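PDB 3PQU: transferrin binding protein B from Actinobacillus suis, which probably binds host transferrin at the bacterial outer membrane as a lipoprotein receptor for iron acquisition. Local coordinates for residues 159-167 / 331-339. Sequence-based numbering, arbitrary orientation.
Sequences SPSKELPKG and TTTERIIDA
The carbonyl oxygen of K162 is gripped by two successive amides, I336 N at 2.8 Å and, more loosely, I337 N at 3.3 Å. This is a worked example of the classic beta bulge: I336 and I337 stand together against K162, so that one carbonyl serves two amides. Beyond it L164 exchanges N-H and C=O with E334, and K166 N extends the antiparallel pairing to T332 O. On the E163 and R335 face the carboxylate is shared among R335, T333 and a water, which also donates to T333 O. R335 NH1 meets E163 OE1 on its anti side at 3.1 Å through a bent bond, the two flat groups nearly perpendicular (85°). With chi1 at 60°, T333 OG1 lies between its backbone N and carbonyl carbon, turned to E163 OE2 at 2.8 Å. K162 CB lies over one guanidinium face, toward its rim, and R335 NE bonds D338 OD1 (2.8 Å), whose carboxylate also bridges to R425. Elsewhere L164 CG packs against I336 CD1, and K166 NZ pairs with E334 OE1 at 3.1 Å, while E334 OE2 accepts from T428 N. Strand 163-165, following N-lobe strand 150-157, edges the C-lobe handle sheet, where strand 333-343 also pairs with 349-351 and 413-424.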
loop_
_atom_site.group_PDB
_atom_site.type_symbol
_atom_site.label_atom_id
_atom_site.label_comp_id
_atom_site.label_asym_id
_atom_site.label_seq_id
_atom_site.Cartn_x
_atom_site.Cartn_y
_atom_site.Cartn_z
ATOM N N SER A 159 -0.878 0.058 -6.567
ATOM C CA SER A 159 -2.130 -0.676 -6.432
ATOM C C SER A 159 -2.126 -1.751 -5.341
ATOM O O SER A 159 -2.203 -2.940 -5.644
ATOM C CB SER A 159 -2.507 -1.315 -7.767
ATOM O OG SER A 159 -3.685 -2.083 -7.614
ATOM N N PRO A 160 -2.043 -1.339 -4.067
ATOM C CA PRO A 160 -2.085 -2.309 -2.961
ATOM C C PRO A 160 -3.348 -3.154 -3.085
ATOM O O PRO A 160 -4.439 -2.602 -3.229
ATOM C CB PRO A 160 -2.184 -1.424 -1.714
ATOM C CG PRO A 160 -1.639 -0.093 -2.147
ATOM C CD PRO A 160 -2.022 0.054 -3.591
ATOM N N SER A 161 -3.196 -4.470 -3.002
ATOM C CA SER A 161 -4.228 -5.395 -3.467
ATOM C C SER A 161 -5.548 -5.293 -2.704
ATOM O O SER A 161 -5.574 -5.207 -1.475
ATOM C CB SER A 161 -3.672 -6.812 -3.438
ATOM O OG SER A 161 -2.418 -6.845 -4.109
ATOM N N LYS A 162 -6.652 -5.299 -3.439
ATOM C CA LYS A 162 -7.964 -5.276 -2.805
ATOM C C LYS A 162 -8.651 -6.644 -2.790
ATOM O O LYS A 162 -9.683 -6.820 -2.139
ATOM C CB LYS A 162 -8.854 -4.225 -3.479
ATOM C CG LYS A 162 -8.334 -2.790 -3.327
ATOM C CD LYS A 162 -9.437 -1.777 -3.588
ATOM C CE LYS A 162 -9.031 -0.375 -3.132
ATOM N NZ LYS A 162 -8.151 0.303 -4.098
ATOM N N GLU A 163 -8.073 -7.598 -3.516
ATOM C CA GLU A 163 -8.569 -8.964 -3.563
ATOM C C GLU A 163 -7.399 -9.919 -3.406
ATOM O O GLU A 163 -6.326 -9.657 -3.937
ATOM C CB GLU A 163 -9.266 -9.230 -4.903
ATOM C CG GLU A 163 -10.392 -8.271 -5.199
ATOM C CD GLU A 163 -11.509 -8.917 -5.993
ATOM O OE1 GLU A 163 -12.188 -8.200 -6.758
ATOM O OE2 GLU A 163 -11.707 -10.143 -5.847
ATOM N N LEU A 164 -7.601 -11.021 -2.686
ATOM C CA LEU A 164 -6.519 -11.985 -2.469
ATOM C C LEU A 164 -6.924 -13.350 -3.019
ATOM O O LEU A 164 -8.093 -13.698 -3.005
ATOM C CB LEU A 164 -6.141 -12.088 -0.975
ATOM C CG LEU A 164 -5.649 -10.825 -0.237
ATOM C CD1 LEU A 164 -5.376 -11.095 1.257
ATOM C CD2 LEU A 164 -4.399 -10.255 -0.893
ATOM N N PRO A 165 -5.949 -14.121 -3.522
ATOM C CA PRO A 165 -6.277 -15.461 -4.008
ATOM C C PRO A 165 -6.742 -16.360 -2.869
ATOM O O PRO A 165 -6.403 -16.121 -1.714
ATOM C CB PRO A 165 -4.946 -15.970 -4.571
ATOM C CG PRO A 165 -4.116 -14.725 -4.832
ATOM C CD PRO A 165 -4.531 -13.779 -3.736
ATOM N N LYS A 166 -7.536 -17.369 -3.207
ATOM C CA LYS A 166 -7.952 -18.400 -2.265
ATOM C C LYS A 166 -6.962 -19.559 -2.370
ATOM O O LYS A 166 -6.396 -19.796 -3.437
ATOM C CB LYS A 166 -9.350 -18.904 -2.635
ATOM C CG LYS A 166 -10.411 -17.825 -2.704
ATOM C CD LYS A 166 -10.880 -17.447 -1.319
ATOM C CE LYS A 166 -11.553 -18.620 -0.628
ATOM N NZ LYS A 166 -11.885 -18.312 0.791
ATOM N N GLY A 167 -6.757 -20.286 -1.275
ATOM C CA GLY A 167 -5.876 -21.442 -1.302
ATOM C C GLY A 167 -4.855 -21.507 -0.184
ATOM O O GLY A 167 -4.612 -20.518 0.511
ATOM N N THR A 331 -7.028 -17.003 -11.204
ATOM C CA THR A 331 -7.138 -17.523 -9.856
ATOM C C THR A 331 -8.419 -16.960 -9.261
ATOM O O THR A 331 -8.768 -15.801 -9.493
ATOM C CB THR A 331 -5.942 -17.091 -8.975
ATOM O OG1 THR A 331 -6.100 -17.617 -7.650
ATOM C CG2 THR A 331 -5.848 -15.570 -8.901
ATOM N N THR A 332 -9.130 -17.789 -8.513
ATOM C CA THR A 332 -10.288 -17.332 -7.770
ATOM C C THR A 332 -9.818 -16.445 -6.618
ATOM O O THR A 332 -8.951 -16.833 -5.838
ATOM C CB THR A 332 -11.079 -18.529 -7.227
ATOM O OG1 THR A 332 -11.513 -19.332 -8.327
ATOM C CG2 THR A 332 -12.288 -18.067 -6.427
ATOM N N THR A 333 -10.370 -15.240 -6.530
ATOM C CA THR A 333 -9.995 -14.328 -5.463
ATOM C C THR A 333 -11.190 -13.976 -4.600
ATOM O O THR A 333 -12.339 -14.148 -4.993
ATOM C CB THR A 333 -9.372 -13.047 -6.015
ATOM O OG1 THR A 333 -10.308 -12.387 -6.872
ATOM C CG2 THR A 333 -8.114 -13.375 -6.813
ATOM N N GLU A 334 -10.904 -13.487 -3.408
ATOM C CA GLU A 334 -11.940 -12.999 -2.523
ATOM C C GLU A 334 -11.598 -11.566 -2.126
ATOM O O GLU A 334 -10.474 -11.272 -1.690
ATOM C CB GLU A 334 -12.058 -13.901 -1.298
ATOM C CG GLU A 334 -13.021 -13.388 -0.254
ATOM C CD GLU A 334 -13.348 -14.428 0.794
ATOM O OE1 GLU A 334 -13.418 -15.629 0.454
ATOM O OE2 GLU A 334 -13.544 -14.046 1.962
ATOM N N ARG A 335 -12.557 -10.666 -2.298
ATOM C CA ARG A 335 -12.314 -9.250 -2.056
ATOM C C ARG A 335 -12.148 -8.964 -0.564
ATOM O O ARG A 335 -12.921 -9.466 0.241
ATOM C CB ARG A 335 -13.451 -8.416 -2.636
ATOM C CG ARG A 335 -13.133 -6.953 -2.684
ATOM C CD ARG A 335 -14.022 -6.217 -3.678
ATOM N NE ARG A 335 -13.550 -4.844 -3.840
ATOM C CZ ARG A 335 -12.711 -4.443 -4.790
ATOM N NH1 ARG A 335 -12.261 -5.307 -5.695
ATOM N NH2 ARG A 335 -12.331 -3.174 -4.843
ATOM N N ILE A 336 -11.129 -8.179 -0.201
ATOM C CA ILE A 336 -10.908 -7.808 1.197
ATOM C C ILE A 336 -11.182 -6.341 1.517
ATOM O O ILE A 336 -11.489 -5.995 2.657
ATOM C CB ILE A 336 -9.482 -8.126 1.681
ATOM C CG1 ILE A 336 -8.426 -7.505 0.757
ATOM C CG2 ILE A 336 -9.285 -9.620 1.813
ATOM C CD1 ILE A 336 -7.019 -7.503 1.385
ATOM N N ILE A 337 -11.067 -5.485 0.510
ATOM C CA ILE A 337 -11.113 -4.043 0.718
ATOM C C ILE A 337 -11.939 -3.327 -0.343
ATOM O O ILE A 337 -11.890 -3.672 -1.521
ATOM C CB ILE A 337 -9.680 -3.442 0.680
ATOM C CG1 ILE A 337 -8.827 -3.996 1.820
ATOM C CG2 ILE A 337 -9.727 -1.928 0.767
ATOM C CD1 ILE A 337 -7.312 -3.584 1.730
ATOM N N ASP A 338 -12.719 -2.348 0.093
ATOM C CA ASP A 338 -13.274 -1.349 -0.808
ATOM C C ASP A 338 -12.661 -0.007 -0.407
ATOM O O ASP A 338 -12.568 0.305 0.782
ATOM C CB ASP A 338 -14.808 -1.284 -0.713
ATOM C CG ASP A 338 -15.492 -2.490 -1.339
ATOM O OD1 ASP A 338 -15.060 -2.930 -2.418
ATOM O OD2 ASP A 338 -16.482 -2.986 -0.759
ATOM N N ALA A 339 -12.214 0.764 -1.391
ATOM C CA ALA A 339 -11.729 2.126 -1.165
ATOM C C ALA A 339 -11.818 2.895 -2.484
ATOM O O ALA A 339 -10.971 2.735 -3.381
ATOM C CB ALA A 339 -10.283 2.130 -0.608
HETATM O O HOH W 1 -14.462 -11.762 -5.609
#